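Local coordinates for protein projannalysin (PDB 4JIX) that probably acts as the latent zymogen of a small soluble zinc metallopeptidase, a minigluzincin related to the catalytic domains of integral membrane metallopeptidases, at residues N8-I12 and K13-N17; L64-Y67 and I68-E72; E90-Y94 and F95-E99. The protein carries 1 engineered substitution. All blocks are in the same frame, centred on the assembly; numbering follows the deposited sequence.

Interaction 1: residues N8-I12 and K13-N17; sequences NKKDI and KDIVN
Lys10 lays its aliphatic chain obliquely across the first turn of helix 12-22, CG lying 3.9 Å from Asp14 CB and CD 3.8 Å from Ile15 CG1. The chain leaves the backbone extended and bends at its third torsion (chi3 -87°), and its ammonium group forms salt bridges with Glu62 and Glu18 of the same chain. Asp11, the next residue, is the N-cap. Its CG stands opposite the backbone N and beside its own carbonyl carbon (chi1 -160°), a rotation that brings OD1 forward to accept from Lys13 N at 3.2 Å through the anti lone pair. The same oxygen also rests against Lys13 CG, 3.4 Å away. Here a loop becomes a helix: the cap takes up one N-H of the opening turn, while Asp11 O receives Ile15 N at 3.2 Å and a weak bond from Asp14 N. The next rung follows at once, Val16 N reaching Ile12 O at 3.1 Å in a nearly straight bond (167°). The carboxylates of Asp11 and Asp14, both at this N-terminal end, would be expected to interact favourably with the helix dipole. On the side turned to the protein, Ile12 and Ile15 meet only loosely through their CD1 atoms, 4.4 Å apart. Ile12 CG2 lies 3.9 Å from Lys13 CE, where the lysine chain crosses the isoleucine branch at a slant. Ile12 and Val16 also face the sheet, touching Leu52 and Leu50 of strand 49-53 as well as Ile33 and Ile31 of strand 30-34.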
# COMPACT_ATOMS: atom_id res chain seq x y z
N ASN A 8 19.69 -2.51 13.81
CA ASN A 8 18.89 -3.58 14.42
C ASN A 8 17.40 -3.28 14.33
O ASN A 8 16.95 -2.22 14.77
CB ASN A 8 19.29 -3.78 15.89
CG ASN A 8 20.12 -5.01 16.16
OD1 ASN A 8 20.05 -6.03 15.46
ND2 ASN A 8 20.89 -4.97 17.25
N LYS A 9 16.65 -4.22 13.72
CA LYS A 9 15.20 -4.08 13.56
C LYS A 9 14.55 -4.14 14.95
O LYS A 9 14.83 -5.05 15.73
CB LYS A 9 14.65 -5.17 12.62
CG LYS A 9 13.77 -4.64 11.49
CD LYS A 9 13.73 -5.57 10.26
CE LYS A 9 12.35 -6.14 9.94
NZ LYS A 9 11.43 -5.14 9.32
N LYS A 10 13.76 -3.09 15.27
CA LYS A 10 13.00 -2.99 16.51
C LYS A 10 11.95 -4.09 16.51
O LYS A 10 11.34 -4.34 15.47
CB LYS A 10 12.34 -1.59 16.63
CG LYS A 10 11.77 -1.30 18.02
CD LYS A 10 11.13 0.09 18.12
CE LYS A 10 12.12 1.18 18.48
NZ LYS A 10 11.55 2.54 18.24
N ASP A 11 11.78 -4.79 17.64
CA ASP A 11 10.79 -5.85 17.77
C ASP A 11 9.40 -5.26 17.56
O ASP A 11 9.12 -4.15 18.04
CB ASP A 11 10.88 -6.54 19.13
CG ASP A 11 10.24 -7.91 19.16
OD1 ASP A 11 8.98 -7.98 19.20
OD2 ASP A 11 10.98 -8.91 19.20
N ILE A 12 8.55 -5.97 16.82
CA ILE A 12 7.19 -5.53 16.49
C ILE A 12 6.40 -5.17 17.77
O ILE A 12 5.73 -4.14 17.78
CB ILE A 12 6.45 -6.57 15.60
CG1 ILE A 12 5.14 -6.01 15.03
CG2 ILE A 12 6.29 -7.95 16.27
CD1 ILE A 12 5.37 -4.89 13.93
N LYS A 13 6.56 -5.95 18.86
CA LYS A 13 5.88 -5.70 20.14
C LYS A 13 6.31 -4.36 20.74
O LYS A 13 5.47 -3.65 21.29
CB LYS A 13 6.14 -6.85 21.14
CG LYS A 13 5.93 -8.27 20.59
CD LYS A 13 4.49 -8.60 20.14
CE LYS A 13 4.46 -9.75 19.16
NZ LYS A 13 3.09 -10.31 19.00
N ASP A 14 7.60 -3.97 20.57
CA ASP A 14 8.13 -2.69 21.05
C ASP A 14 7.53 -1.52 20.27
O ASP A 14 7.25 -0.48 20.87
CB ASP A 14 9.66 -2.65 20.98
CG ASP A 14 10.38 -3.64 21.89
OD1 ASP A 14 11.57 -3.93 21.62
OD2 ASP A 14 9.78 -4.08 22.89
N ILE A 15 7.34 -1.68 18.93
CA ILE A 15 6.73 -0.64 18.10
C ILE A 15 5.28 -0.41 18.59
O ILE A 15 4.87 0.74 18.78
CB ILE A 15 6.78 -0.97 16.57
CG1 ILE A 15 8.25 -1.19 16.08
CG2 ILE A 15 6.07 0.12 15.76
CD1 ILE A 15 8.39 -1.79 14.62
N VAL A 16 4.52 -1.50 18.79
CA VAL A 16 3.13 -1.46 19.27
C VAL A 16 3.06 -0.76 20.64
O VAL A 16 2.28 0.18 20.79
CB VAL A 16 2.46 -2.86 19.30
CG1 VAL A 16 1.04 -2.78 19.88
CG2 VAL A 16 2.41 -3.48 17.90
N ASN A 17 3.90 -1.19 21.61
CA ASN A 17 3.88 -0.65 22.98
C ASN A 17 4.20 0.84 23.03
O ASN A 17 3.56 1.56 23.78
CB ASN A 17 4.80 -1.45 23.91
CG ASN A 17 4.26 -2.84 24.19
OD1 ASN A 17 3.09 -3.12 23.98
ND2 ASN A 17 5.10 -3.74 24.63

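Interaction 2: residues L64-Y67 and I68-E72; sequences LLHY and IILHE. With ZN (zinc ion), chain C.
The zinc-binding helix 62-78, whose HExxH sequence begins at His71, brings Tyr67 and His71 together one turn apart, and a water bridging their side chains ties Tyr67 to the zinc-bound imidazole. Four successive backbone bonds build the scaffold: Ile68 N to Leu64 O, Ile69 N to Leu65 O, Leu70 N to His66 O and His71 N to Tyr67 O. The two rings share a first torsion, each with CG on the far side of CB from its backbone N (chi1 -173° for Tyr67, -177° for His71); spaced four residues apart, both therefore leave the helix on the same flank. The water between them accepts from His71 ND1 at 2.7 Å, lying at the edge of the imidazole and in its plane, and donates weakly to Tyr67 OH at 3.2 Å; that hydroxyl is also hydrogen-bonded to Glu104 of helix 97-111. Around this polar line aliphatic side chains cover the helix backbone. Ile68 and Ile69 fold back alike over the preceding turn, Ile68 CG1 lying 3.3 Å from Leu64 O and Ile69 CG1 as far from Leu65 O. Leu70 CD2 approaches His66 CE1 obliquely at 4.2 Å. From the other ring nitrogen, His71 NE2 binds zinc at 2.1 Å, and a second water sits on the metal at 2.2 Å; His75 and His83 complete the histidine ligands. Since ND1 gives its hydrogen to the bridging water, NE2 keeps its lone pair for the zinc, and the water, with Tyr67 and Glu104 behind it, forms a second shell that probably limits rotation of the imidazole.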
# COMPACT_ATOMS: atom_id res chain seq x y z
N LEU A 64 7.37 2.60 8.20
CA LEU A 64 6.10 2.14 7.60
C LEU A 64 5.29 1.34 8.60
O LEU A 64 4.09 1.53 8.68
CB LEU A 64 6.32 1.31 6.31
CG LEU A 64 7.24 1.89 5.22
CD1 LEU A 64 7.15 1.07 3.95
CD2 LEU A 64 6.92 3.37 4.92
N LEU A 65 5.94 0.48 9.39
CA LEU A 65 5.25 -0.33 10.41
C LEU A 65 4.60 0.56 11.48
O LEU A 65 3.48 0.29 11.88
CB LEU A 65 6.20 -1.34 11.07
CG LEU A 65 6.74 -2.45 10.16
CD1 LEU A 65 7.79 -3.28 10.88
CD2 LEU A 65 5.61 -3.35 9.61
N HIS A 66 5.33 1.60 11.93
CA HIS A 66 4.85 2.56 12.93
C HIS A 66 3.57 3.26 12.43
O HIS A 66 2.61 3.38 13.18
CB HIS A 66 5.94 3.60 13.26
CG HIS A 66 5.47 4.72 14.13
ND1 HIS A 66 4.94 5.88 13.58
CD2 HIS A 66 5.44 4.82 15.48
CE1 HIS A 66 4.63 6.65 14.61
NE2 HIS A 66 4.90 6.05 15.77
N TYR A 67 3.59 3.74 11.18
CA TYR A 67 2.47 4.46 10.57
C TYR A 67 1.22 3.58 10.47
O TYR A 67 0.11 4.06 10.73
CB TYR A 67 2.85 4.97 9.16
CG TYR A 67 1.78 5.86 8.55
CD1 TYR A 67 1.76 7.23 8.80
CD2 TYR A 67 0.76 5.32 7.76
CE1 TYR A 67 0.76 8.05 8.28
CE2 TYR A 67 -0.25 6.14 7.24
CZ TYR A 67 -0.24 7.50 7.49
OH TYR A 67 -1.23 8.31 6.99
N ILE A 68 1.40 2.31 10.05
CA ILE A 68 0.34 1.32 9.86
C ILE A 68 -0.33 1.01 11.22
O ILE A 68 -1.55 1.03 11.32
CB ILE A 68 0.93 0.04 9.19
CG1 ILE A 68 1.25 0.27 7.69
CG2 ILE A 68 0.03 -1.19 9.37
CD1 ILE A 68 2.28 -0.82 7.10
N ILE A 69 0.49 0.72 12.25
CA ILE A 69 0.01 0.40 13.60
C ILE A 69 -0.67 1.64 14.19
O ILE A 69 -1.72 1.49 14.81
CB ILE A 69 1.16 -0.13 14.50
CG1 ILE A 69 1.70 -1.49 13.98
CG2 ILE A 69 0.70 -0.26 15.97
CD1 ILE A 69 3.14 -1.85 14.47
N LEU A 70 -0.07 2.84 14.01
CA LEU A 70 -0.63 4.11 14.47
C LEU A 70 -2.04 4.30 13.90
O LEU A 70 -2.94 4.69 14.64
CB LEU A 70 0.26 5.30 14.07
CG LEU A 70 -0.21 6.72 14.49
CD1 LEU A 70 -0.18 6.92 16.03
CD2 LEU A 70 0.63 7.80 13.80
N HIS A 71 -2.23 4.01 12.61
CA HIS A 71 -3.55 4.13 11.97
C HIS A 71 -4.59 3.28 12.73
O HIS A 71 -5.64 3.78 13.10
CB HIS A 71 -3.51 3.71 10.48
CG HIS A 71 -4.83 3.89 9.78
ND1 HIS A 71 -5.10 5.01 9.02
CD2 HIS A 71 -5.93 3.10 9.80
CE1 HIS A 71 -6.33 4.86 8.57
NE2 HIS A 71 -6.89 3.74 9.04
N GLU A 72 -4.30 1.99 12.94
CA GLU A 72 -5.25 1.09 13.61
C GLU A 72 -5.55 1.50 15.05
O GLU A 72 -6.68 1.33 15.52
CB GLU A 72 -4.71 -0.35 13.65
CG GLU A 72 -4.21 -0.88 12.32
CD GLU A 72 -5.24 -0.90 11.22
OE1 GLU A 72 -6.45 -0.85 11.52
OE2 GLU A 72 -4.82 -0.90 10.04
ZN ZN C . -8.90 3.20 8.90
O HOH W 1 -3.31 7.01 8.98
O HOH W 2 -8.59 2.65 6.81

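Interaction 3: residues E90-Y94 and F95-E99; sequences ELRNY and FSKNE
Between helix 85-91 and helix 97-111 the backbone makes a short turn, in which Leu91 O accepts from both Tyr94 N and Phe95 N, the latter at 3.0 Å and nearly straight (167°). Phe95 then takes an extended conformation, and a new helix starts behind Ser96. That start is a capping box: Glu99 N donates to Ser96 OG at 3.2 Å, and Ser96 N returns a bond to Glu99 OE1 at 3.1 Å, met on the anti side of the carboxylate and well out of its plane. Arg92 ties the turn to this cap. Its chain is bent at the second torsion (chi2 -53°), which swings the guanidinium back over the link, where NH1 donates to Phe95 O at 2.9 Å with the acceptor 26° out of the guanidinium plane. One face of the same group lies against the backbone that opens the second helix, Lys97 N standing over its centre and Ser96 C nearer the rim, while NH2 lies 3.5 Å from Lys97 CB. Replacing Arg92 with an alanine would probably leave Phe95 O without this donor and uncover the backbone of Ser96 and Lys97, making the turn more mobile. The apolar packing centres on the Phe95 ring. Tyr94 O sits over one face of it, Tyr94 CB comes within 3.7 Å of Phe95 CD2, and Leu91 CD1 approaches the ring at its edge, 4.3 Å from CD2. Both aromatic side chains press on helix 62-78, Phe95 also reaches Cys100 and Ile103 of helix 97-111, and Tyr94 OH is hydrogen-bonded to Ser22 at the end of helix 12-22.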
# COMPACT_ATOMS: atom_id res chain seq x y z
N GLU A 90 -6.03 13.26 16.05
CA GLU A 90 -5.02 12.40 16.68
C GLU A 90 -3.81 12.22 15.78
O GLU A 90 -2.68 12.31 16.25
CB GLU A 90 -5.58 11.02 17.05
CG GLU A 90 -6.73 11.04 18.04
CD GLU A 90 -6.42 11.51 19.45
OE1 GLU A 90 -5.25 11.38 19.90
OE2 GLU A 90 -7.37 11.97 20.13
N LEU A 91 -4.06 11.98 14.48
CA LEU A 91 -3.01 11.76 13.49
C LEU A 91 -2.10 13.00 13.33
O LEU A 91 -0.89 12.83 13.19
CB LEU A 91 -3.65 11.39 12.14
CG LEU A 91 -2.72 11.09 10.96
CD1 LEU A 91 -1.74 9.95 11.30
CD2 LEU A 91 -3.54 10.72 9.72
N ARG A 92 -2.68 14.21 13.41
CA ARG A 92 -1.93 15.46 13.25
C ARG A 92 -0.92 15.73 14.36
O ARG A 92 -0.02 16.55 14.16
CB ARG A 92 -2.87 16.68 13.09
CG ARG A 92 -3.52 16.76 11.71
CD ARG A 92 -2.54 16.73 10.54
NE ARG A 92 -3.24 16.41 9.30
CZ ARG A 92 -3.20 15.24 8.67
NH1 ARG A 92 -2.42 14.27 9.11
NH2 ARG A 92 -3.91 15.05 7.57
N ASN A 93 -1.02 15.01 15.50
CA ASN A 93 -0.05 15.12 16.60
C ASN A 93 1.23 14.35 16.22
O ASN A 93 2.24 14.48 16.90
CB ASN A 93 -0.63 14.57 17.91
CG ASN A 93 -1.74 15.41 18.50
OD1 ASN A 93 -1.74 16.64 18.45
ND2 ASN A 93 -2.70 14.75 19.13
N TYR A 94 1.17 13.56 15.14
CA TYR A 94 2.28 12.74 14.67
C TYR A 94 2.80 13.20 13.32
O TYR A 94 4.01 13.27 13.15
CB TYR A 94 1.84 11.26 14.57
CG TYR A 94 1.49 10.67 15.91
CD1 TYR A 94 2.45 10.03 16.69
CD2 TYR A 94 0.21 10.83 16.44
CE1 TYR A 94 2.14 9.53 17.95
CE2 TYR A 94 -0.11 10.35 17.72
CZ TYR A 94 0.86 9.69 18.46
OH TYR A 94 0.54 9.20 19.71
N PHE A 95 1.89 13.43 12.35
CA PHE A 95 2.27 13.78 10.98
C PHE A 95 1.32 14.77 10.33
O PHE A 95 0.10 14.66 10.47
CB PHE A 95 2.29 12.51 10.10
CG PHE A 95 3.15 11.37 10.59
CD1 PHE A 95 4.54 11.44 10.50
CD2 PHE A 95 2.57 10.23 11.14
CE1 PHE A 95 5.33 10.40 10.98
CE2 PHE A 95 3.37 9.19 11.63
CZ PHE A 95 4.74 9.28 11.55
N SER A 96 1.89 15.70 9.54
CA SER A 96 1.14 16.63 8.71
C SER A 96 0.52 15.84 7.55
O SER A 96 0.89 14.68 7.33
CB SER A 96 2.06 17.72 8.17
OG SER A 96 2.95 17.14 7.22
N LYS A 97 -0.42 16.46 6.82
CA LYS A 97 -1.07 15.81 5.67
C LYS A 97 -0.00 15.41 4.62
O LYS A 97 -0.05 14.29 4.13
CB LYS A 97 -2.16 16.73 5.05
CG LYS A 97 -2.76 16.24 3.71
CD LYS A 97 -3.50 14.89 3.80
CE LYS A 97 -4.20 14.54 2.51
NZ LYS A 97 -4.89 13.22 2.60
N ASN A 98 0.97 16.29 4.34
CA ASN A 98 2.05 16.03 3.38
C ASN A 98 2.91 14.84 3.79
O ASN A 98 3.21 14.00 2.94
CB ASN A 98 2.92 17.27 3.18
CG ASN A 98 2.21 18.36 2.39
OD1 ASN A 98 1.20 18.14 1.72
ND2 ASN A 98 2.73 19.57 2.47
N GLU A 99 3.28 14.74 5.09
CA GLU A 99 4.05 13.62 5.64
C GLU A 99 3.26 12.31 5.52
O GLU A 99 3.86 11.29 5.21
CB GLU A 99 4.42 13.88 7.10
CG GLU A 99 5.54 14.90 7.22
CD GLU A 99 5.86 15.38 8.63
OE1 GLU A 99 4.98 15.27 9.52
OE2 GLU A 99 6.97 15.91 8.82

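How the interactions relate
Helix 62-78 joins the three contacts, with interaction 2 lying between the other two. On one flank Ile69 CD1 meets Ile12 CD1 and Ile15 CG2 of interaction 1, each at 3.8 Å, so the capped start of helix 12-22 packs on the back of the zinc helix. On another, Leu70 CD2 lies 3.7 Å from Tyr94 CG, and Tyr67 CD1 3.8 Å from Phe95 CE2, setting the 90-99 turn against it. Interactions 1 and 3 do not touch, their nearest atoms being about 9 Å apart. Only interaction 2 supplies a zinc ligand; interaction 3 approaches the metal to about 9 Å through the Leu91 side chain.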